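Local structure of M157 (Murid herpesvirus 1, 2NYK) at residues W164-T167 against V168-K172; T9-V12 against N13-F17; E221-V224 against D225-I228. The protein serves as a viral ligand for Ly49 receptors on natural killer cells of the mouse and has an MHC class I-like architecture. The protein carries 1 engineered substitution. All coordinates share one frame; numbering follows the deposited sequence.

How the interactions relate
Interactions 1 and 2 are each a local contact within one helix, and the two helices meet. Helix 9-18, at the N-terminal end of the modelled chain, sits against helix 157-173, which lies across the seven-stranded platform sheet. A salt bridge of 2.7 Å between Arg165 NE and Asp16 OD1 joins the two, and their centres are 15 Å apart. Interaction 3 is the tip of a hairpin in the second, eight-stranded sheet; its centre is about 17 Å from that of interaction 1, with nearest atoms about 6 Å apart. Interactions 2 and 3 do not touch. The closest sugar is an attached glycan, about 10 Å from the side chain of Gln169, and belongs to none of the three contacts.

Interaction 1. Residues W164-T167 against V168-K172; sequences WRST and VQKLK
Arg165 and Gln169, one helical turn apart, are joined through their side chains on the outer flank of helix 157-173. Arg165 NH1 donates to Gln169 OE1 at 3.2 Å with a bent N-H...O angle of 141°. The guanidinium and amide planes are nearly perpendicular, and the oxygen lies at the guanidinium edge, slightly out of its plane. Arg165 reaches it because CG stands anti to the backbone N (chi1 171°) and the chain then bends at chi3. Arg165 NE meets Asp16 of helix 9-18, its stronger, charged partner.

A second polar link lies one residue along. Lys170 NZ curls back, through a bend at chi4, to Ser166 OG at 2.8 Å. This bond is weak and lies on an exposed surface, where a short hydroxyl and a long flexible amine are well suited.

The helix is kinked at Ser166 and Thr167, whose backbone N atoms have no bond to the turn before. From Val168 on, the N-H groups bond to the carbonyl four residues back, beginning with Val168 N to Trp164 O at 2.9 Å and continuing through Leu171 N to Thr167 O.

The apolar contacts face inward. Thr167 CG2 lies 4.0 Å from Leu171 CD1, the two side chains side by side, while Val168 CG2 rests 4.4 Å from Trp164 CB. Trp164, Val168 and Leu171 also pack on Val41 of the sheet beneath. The polar groups on this buried side have partners: Trp164 NE1 binds Glu72, and Thr167 OG1 binds the carbonyl of Ile62.

The helix is thus amphipathic. Branched and aromatic groups fill the interface with the sheet, while the bent Arg165-Gln169 bond probably contributes less than the Asp16 salt bridge to fixing the guanidinium.

Interaction 2. Residues T9-V12 against N13-F17; sequences TYIV and NMDDF
Tyr10 and Met14, four residues or about one turn apart, make a Met-aromatic contact on the exposed side of helix 9-18. The sulfur of Met14 lies 4.8 Å from the ring centroid of Tyr10, obliquely placed at 42° from the ring normal. The terminal methyl comes closer still, with Met14 CE 3.5 Å from Tyr10 CE1 and 3.4 Å from Tyr10 OH, so it lies obliquely beside the hydroxyl end of the ring. Tyr10 can meet it because its CG is anti to the backbone N (chi1 161°), which swings the ring along the helix. The unbranched, extended methionine chain is long enough to bring both sulfur and methyl to that end.

In the next pairs the side chains lie side by side and point the same way. Ile11 CG2 touches Asp15 OD2 at 3.4 Å, an aliphatic branch beside a carboxylate. Val12 CG1 lies 3.8 Å from Asp16 OD2, its methyl flanking a group whose two oxygens are held by other residues.

Backbone bonds tie the same turns together. Asp15 N reaches Ile11 O at 3.0 Å and Asp16 N reaches Val12 O at 2.8 Å, whereas Met14 N to Tyr10 O is weak at 3.4 Å. Asn13 N completes the set, donating to Thr9 O, and the side chains of Thr9 and Asn13 point the same way.

The opposite character appears where the helix meets helix 157-173. There Val12 packs on Asn162 and Arg165, Asp15 also touches Arg165, and Asp16, buried and already paired with Arg165, accepts at OD2 from Asn162 ND2. Phe17, one residue on, sets its ring edge-to-face with Phe108, in the short link between strands 96-106 and 109-118.

Interaction 3. Residues E221-V224 against D225-I228; sequences ESTV and DCQI
Thr223 and Cys226 close a two-residue beta-hairpin turn, with Val224 and Asp225 at its corners in type I conformation. It joins strand 217-222, outermost in the eight-stranded sheet, to strand 227-233. Thr223 N donates to Cys226 O at 3.0 Å; the return bond, Cys226 N to Thr223 O, is weak at 3.4 Å. The Thr223 hydroxyl adds two bent bonds, which probably help to make up for it: OG1 accepts from Asp225 N at 3.1 Å, an ST turn, and from Cys226 N at 3.2 Å. Its chi1 of 64° places OG1 between the backbone N and the carbonyl carbon, within reach of both N-H groups.

Beyond the turn, Ser222 and Gln227 form a non-hydrogen-bonded pair. Glu221 and Ile228 form the hydrogen-bonded one, with Ile228 N to Glu221 O at 2.7 Å. A water lies 2.6 Å from Ile228 O and more weakly near Glu221 OE2.

Further out, Asp225 touches Cys60, of the Cys60-Cys63 disulfide, and its OD1 accepts from the backbone N-H of Lys61. Gln227 OE1 accepts from Arg45, and Gln227 NE2 donates to the carbonyls of Ser200 and Val202.

Two donors converge on one hydroxyl, which probably explains why threonine suits this place.

Interaction 1. Residues W164-T167 against V168-K172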
loop_
_atom_site.group_PDB
_atom_site.type_symbol
_atom_site.label_atom_id
_atom_site.label_comp_id
_atom_site.label_asym_id
_atom_site.label_seq_id
_atom_site.Cartn_x
_atom_site.Cartn_y
_atom_site.Cartn_z
ATOM N N TRP A 164 10.698 -9.509 4.097
ATOM C CA TRP A 164 9.929 -8.774 3.078
ATOM C C TRP A 164 10.604 -8.492 1.747
ATOM O O TRP A 164 9.919 -8.200 0.768
ATOM C CB TRP A 164 9.417 -7.450 3.663
ATOM C CG TRP A 164 8.316 -7.710 4.670
ATOM C CD1 TRP A 164 8.454 -7.977 6.010
ATOM C CD2 TRP A 164 6.921 -7.723 4.395
ATOM N NE1 TRP A 164 7.217 -8.160 6.581
ATOM C CE2 TRP A 164 6.260 -8.017 5.599
ATOM C CE3 TRP A 164 6.162 -7.510 3.233
ATOM C CZ2 TRP A 164 4.862 -8.096 5.681
ATOM C CZ3 TRP A 164 4.789 -7.615 3.312
ATOM C CH2 TRP A 164 4.154 -7.903 4.523
ATOM N N ARG A 165 11.932 -8.551 1.696
ATOM C CA ARG A 165 12.645 -8.185 0.481
ATOM C C ARG A 165 12.068 -8.820 -0.791
ATOM O O ARG A 165 11.759 -8.123 -1.731
ATOM C CB ARG A 165 14.136 -8.513 0.583
ATOM C CG ARG A 165 14.831 -8.332 -0.737
ATOM C CD ARG A 165 16.347 -8.329 -0.599
ATOM N NE ARG A 165 16.893 -9.605 -0.144
ATOM C CZ ARG A 165 17.060 -10.687 -0.910
ATOM N NH1 ARG A 165 16.702 -10.671 -2.185
ATOM N NH2 ARG A 165 17.612 -11.786 -0.395
ATOM N N SER A 166 11.956 -10.143 -0.813
ATOM C CA SER A 166 11.450 -10.852 -1.982
ATOM C C SER A 166 10.042 -10.367 -2.373
ATOM O O SER A 166 9.761 -10.170 -3.540
ATOM C CB SER A 166 11.439 -12.357 -1.703
ATOM O OG SER A 166 10.814 -13.058 -2.765
ATOM N N THR A 167 9.172 -10.180 -1.385
ATOM C CA THR A 167 7.810 -9.675 -1.619
ATOM C C THR A 167 7.844 -8.309 -2.285
ATOM O O THR A 167 7.169 -8.085 -3.271
ATOM C CB THR A 167 7.012 -9.609 -0.293
ATOM O OG1 THR A 167 6.910 -10.930 0.234
ATOM C CG2 THR A 167 5.594 -9.036 -0.524
ATOM N N VAL A 168 8.685 -7.414 -1.784
ATOM C CA VAL A 168 8.739 -6.054 -2.298
ATOM C C VAL A 168 9.319 -5.974 -3.717
ATOM O O VAL A 168 8.878 -5.172 -4.525
ATOM C CB VAL A 168 9.555 -5.154 -1.354
ATOM C CG1 VAL A 168 9.706 -3.764 -1.958
ATOM C CG2 VAL A 168 8.877 -5.069 0.008
ATOM N N GLN A 169 10.326 -6.789 -4.008
ATOM C CA GLN A 169 10.892 -6.855 -5.354
ATOM C C GLN A 169 9.830 -7.358 -6.347
ATOM O O GLN A 169 9.675 -6.802 -7.428
ATOM C CB GLN A 169 12.167 -7.733 -5.363
ATOM C CG GLN A 169 13.248 -7.214 -4.381
ATOM C CD GLN A 169 14.583 -7.976 -4.427
ATOM O OE1 GLN A 169 14.648 -9.169 -4.127
ATOM N NE2 GLN A 169 15.657 -7.265 -4.778
ATOM N N LYS A 170 9.089 -8.388 -5.967
ATOM C CA LYS A 170 8.010 -8.913 -6.830
ATOM C C LYS A 170 6.920 -7.873 -7.080
ATOM O O LYS A 170 6.473 -7.691 -8.214
ATOM C CB LYS A 170 7.368 -10.147 -6.218
ATOM C CG LYS A 170 8.257 -11.356 -6.176
ATOM C CD LYS A 170 7.436 -12.584 -5.803
ATOM C CE LYS A 170 8.243 -13.871 -5.957
ATOM N NZ LYS A 170 9.282 -14.055 -4.906
ATOM N N LEU A 171 6.515 -7.173 -6.020
ATOM C CA LEU A 171 5.500 -6.117 -6.142
ATOM C C LEU A 171 5.921 -5.008 -7.125
ATOM O O LEU A 171 5.096 -4.461 -7.842
ATOM C CB LEU A 171 5.172 -5.553 -4.758
ATOM C CG LEU A 171 4.301 -6.459 -3.868
ATOM C CD1 LEU A 171 4.145 -5.867 -2.477
ATOM C CD2 LEU A 171 2.932 -6.704 -4.495
ATOM N N LYS A 172 7.217 -4.705 -7.182
ATOM C CA LYS A 172 7.708 -3.711 -8.136
ATOM C C LYS A 172 7.561 -4.255 -9.542
ATOM O O LYS A 172 7.032 -3.581 -10.411
ATOM C CB LYS A 172 9.181 -3.332 -7.900
ATOM C CG LYS A 172 9.610 -2.990 -6.481
ATOM C CD LYS A 172 10.997 -2.281 -6.465
ATOM C CE LYS A 172 12.079 -3.119 -7.185
ATOM N NZ LYS A 172 13.438 -2.475 -7.333
#

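Interaction 2. Residues T9-V12 against N13-F17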
loop_
_atom_site.group_PDB
_atom_site.type_symbol
_atom_site.label_atom_id
_atom_site.label_comp_id
_atom_site.label_asym_id
_atom_site.label_seq_id
_atom_site.Cartn_x
_atom_site.Cartn_y
_atom_site.Cartn_z
ATOM N N THR A 9 22.685 -18.666 2.028
ATOM C CA THR A 9 22.492 -17.716 3.127
ATOM C C THR A 9 23.382 -16.458 3.048
ATOM O O THR A 9 22.927 -15.341 3.309
ATOM C CB THR A 9 22.647 -18.425 4.497
ATOM O OG1 THR A 9 22.638 -17.451 5.546
ATOM C CG2 THR A 9 23.954 -19.214 4.560
ATOM N N TYR A 10 24.642 -16.659 2.672
ATOM C CA TYR A 10 25.610 -15.581 2.492
ATOM C C TYR A 10 25.122 -14.481 1.530
ATOM O O TYR A 10 25.154 -13.293 1.864
ATOM C CB TYR A 10 26.941 -16.189 2.018
ATOM C CG TYR A 10 27.904 -15.229 1.371
ATOM C CD1 TYR A 10 28.347 -14.097 2.050
ATOM C CD2 TYR A 10 28.394 -15.468 0.087
ATOM C CE1 TYR A 10 29.242 -13.217 1.465
ATOM C CE2 TYR A 10 29.285 -14.595 -0.507
ATOM C CZ TYR A 10 29.705 -13.467 0.189
ATOM O OH TYR A 10 30.605 -12.588 -0.383
ATOM N N ILE A 11 24.676 -14.890 0.347
ATOM C CA ILE A 11 24.189 -13.959 -0.668
ATOM C C ILE A 11 22.873 -13.287 -0.249
ATOM O O ILE A 11 22.684 -12.096 -0.489
ATOM C CB ILE A 11 24.060 -14.639 -2.058
ATOM C CG1 ILE A 11 25.429 -15.167 -2.521
ATOM C CG2 ILE A 11 23.461 -13.681 -3.090
ATOM C CD1 ILE A 11 25.375 -16.071 -3.760
ATOM N N VAL A 12 21.978 -14.050 0.383
ATOM C CA VAL A 12 20.713 -13.508 0.888
ATOM C C VAL A 12 20.993 -12.339 1.837
ATOM O O VAL A 12 20.319 -11.308 1.768
ATOM C CB VAL A 12 19.841 -14.602 1.585
ATOM C CG1 VAL A 12 18.586 -13.996 2.230
ATOM C CG2 VAL A 12 19.439 -15.694 0.587
ATOM N N ASN A 13 22.010 -12.498 2.688
ATOM C CA ASN A 13 22.395 -11.479 3.669
ATOM C C ASN A 13 22.801 -10.161 3.014
ATOM O O ASN A 13 22.351 -9.083 3.408
ATOM C CB ASN A 13 23.528 -11.990 4.572
ATOM C CG ASN A 13 23.044 -12.955 5.655
ATOM O OD1 ASN A 13 23.846 -13.700 6.236
ATOM N ND2 ASN A 13 21.747 -12.941 5.940
ATOM N N MET A 14 23.650 -10.266 2.004
ATOM C CA MET A 14 24.105 -9.103 1.278
ATOM C C MET A 14 22.970 -8.411 0.552
ATOM O O MET A 14 22.931 -7.189 0.519
ATOM C CB MET A 14 25.191 -9.489 0.286
ATOM C CG MET A 14 26.474 -9.903 0.965
ATOM S SD MET A 14 27.798 -9.752 -0.209
ATOM C CE MET A 14 29.225 -9.757 0.934
ATOM N N ASP A 15 22.080 -9.194 -0.050
ATOM C CA ASP A 15 20.903 -8.656 -0.734
ATOM C C ASP A 15 19.888 -8.022 0.224
ATOM O O ASP A 15 19.243 -7.025 -0.115
ATOM C CB ASP A 15 20.232 -9.738 -1.586
ATOM C CG ASP A 15 21.109 -10.205 -2.740
ATOM O OD1 ASP A 15 21.971 -9.424 -3.211
ATOM O OD2 ASP A 15 20.940 -11.365 -3.171
ATOM N N ASP A 16 19.765 -8.583 1.426
ATOM C CA ASP A 16 18.877 -8.002 2.444
ATOM C C ASP A 16 19.384 -6.619 2.807
ATOM O O ASP A 16 18.613 -5.666 2.931
ATOM C CB ASP A 16 18.818 -8.886 3.695
ATOM C CG ASP A 16 17.996 -10.145 3.491
ATOM O OD1 ASP A 16 17.375 -10.315 2.418
ATOM O OD2 ASP A 16 17.973 -10.974 4.423
ATOM N N PHE A 17 20.703 -6.507 2.942
ATOM C CA PHE A 17 21.300 -5.229 3.288
ATOM C C PHE A 17 21.118 -4.227 2.154
ATOM O O PHE A 17 20.700 -3.094 2.390
ATOM C CB PHE A 17 22.783 -5.383 3.641
ATOM C CG PHE A 17 23.440 -4.093 4.037
ATOM C CD1 PHE A 17 23.370 -3.640 5.347
ATOM C CD2 PHE A 17 24.079 -3.298 3.088
ATOM C CE1 PHE A 17 23.967 -2.453 5.712
ATOM C CE2 PHE A 17 24.681 -2.097 3.450
ATOM C CZ PHE A 17 24.621 -1.675 4.756
#

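Interaction 3. Residues E221-V224 against D225-I228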
loop_
_atom_site.group_PDB
_atom_site.type_symbol
_atom_site.label_atom_id
_atom_site.label_comp_id
_atom_site.label_asym_id
_atom_site.label_seq_id
_atom_site.Cartn_x
_atom_site.Cartn_y
_atom_site.Cartn_z
ATOM N N GLU A 221 -11.344 -0.393 -7.039
ATOM C CA GLU A 221 -11.538 -1.564 -6.191
ATOM C C GLU A 221 -10.176 -2.193 -5.909
ATOM O O GLU A 221 -9.352 -2.358 -6.811
ATOM C CB GLU A 221 -12.444 -2.576 -6.887
ATOM C CG GLU A 221 -13.896 -2.139 -7.014
ATOM C CD GLU A 221 -14.682 -2.962 -8.020
ATOM O OE1 GLU A 221 -15.931 -2.989 -7.915
ATOM O OE2 GLU A 221 -14.056 -3.570 -8.918
ATOM N N SER A 222 -9.925 -2.536 -4.658
ATOM C CA SER A 222 -8.636 -3.098 -4.306
ATOM C C SER A 222 -8.774 -4.108 -3.181
ATOM O O SER A 222 -9.667 -4.001 -2.331
ATOM C CB SER A 222 -7.647 -1.998 -3.914
ATOM O OG SER A 222 -7.941 -1.461 -2.638
ATOM N N THR A 223 -7.904 -5.104 -3.226
ATOM C CA THR A 223 -7.758 -6.101 -2.172
ATOM C C THR A 223 -6.255 -6.149 -1.880
ATOM O O THR A 223 -5.480 -5.499 -2.567
ATOM C CB THR A 223 -8.248 -7.500 -2.639
ATOM O OG1 THR A 223 -7.419 -7.949 -3.717
ATOM C CG2 THR A 223 -9.692 -7.440 -3.117
ATOM N N VAL A 224 -5.829 -6.904 -0.877
ATOM C CA VAL A 224 -4.394 -7.033 -0.621
ATOM C C VAL A 224 -3.677 -7.656 -1.844
ATOM O O VAL A 224 -2.440 -7.545 -2.003
ATOM C CB VAL A 224 -4.108 -7.805 0.682
ATOM C CG1 VAL A 224 -4.636 -7.006 1.901
ATOM C CG2 VAL A 224 -4.723 -9.227 0.645
ATOM N N ASP A 225 -4.464 -8.291 -2.711
ATOM C CA ASP A 225 -3.919 -9.005 -3.865
ATOM C C ASP A 225 -3.922 -8.284 -5.211
ATOM O O ASP A 225 -3.149 -8.648 -6.086
ATOM C CB ASP A 225 -4.584 -10.376 -4.004
ATOM C CG ASP A 225 -4.129 -11.328 -2.938
ATOM O OD1 ASP A 225 -2.909 -11.508 -2.782
ATOM O OD2 ASP A 225 -4.978 -11.873 -2.229
ATOM N N CYS A 226 -4.800 -7.310 -5.410
ATOM C CA CYS A 226 -4.850 -6.636 -6.696
ATOM C C CYS A 226 -5.651 -5.341 -6.689
ATOM O O CYS A 226 -6.396 -5.056 -5.769
ATOM C CB CYS A 226 -5.414 -7.564 -7.781
ATOM S SG CYS A 226 -7.146 -7.903 -7.605
ATOM N N GLN A 227 -5.478 -4.555 -7.736
ATOM C CA GLN A 227 -6.222 -3.312 -7.868
ATOM C C GLN A 227 -6.942 -3.336 -9.181
ATOM O O GLN A 227 -6.367 -3.713 -10.210
ATOM C CB GLN A 227 -5.286 -2.130 -7.862
ATOM C CG GLN A 227 -4.344 -2.016 -6.679
ATOM C CD GLN A 227 -3.509 -0.784 -6.825
ATOM O OE1 GLN A 227 -4.029 0.342 -6.825
ATOM N NE2 GLN A 227 -2.216 -0.978 -7.034
ATOM N N ILE A 228 -8.204 -2.933 -9.164
ATOM C CA ILE A 228 -8.967 -2.861 -10.386
ATOM C C ILE A 228 -9.546 -1.462 -10.467
ATOM O O ILE A 228 -10.424 -1.076 -9.669
ATOM C CB ILE A 228 -10.059 -3.959 -10.468
ATOM C CG1 ILE A 228 -9.419 -5.361 -10.329
ATOM C CG2 ILE A 228 -10.875 -3.802 -11.767
ATOM C CD1 ILE A 228 -10.409 -6.519 -10.349
HETATM O O HOH W 1 -12.842 -1.028 -10.744
#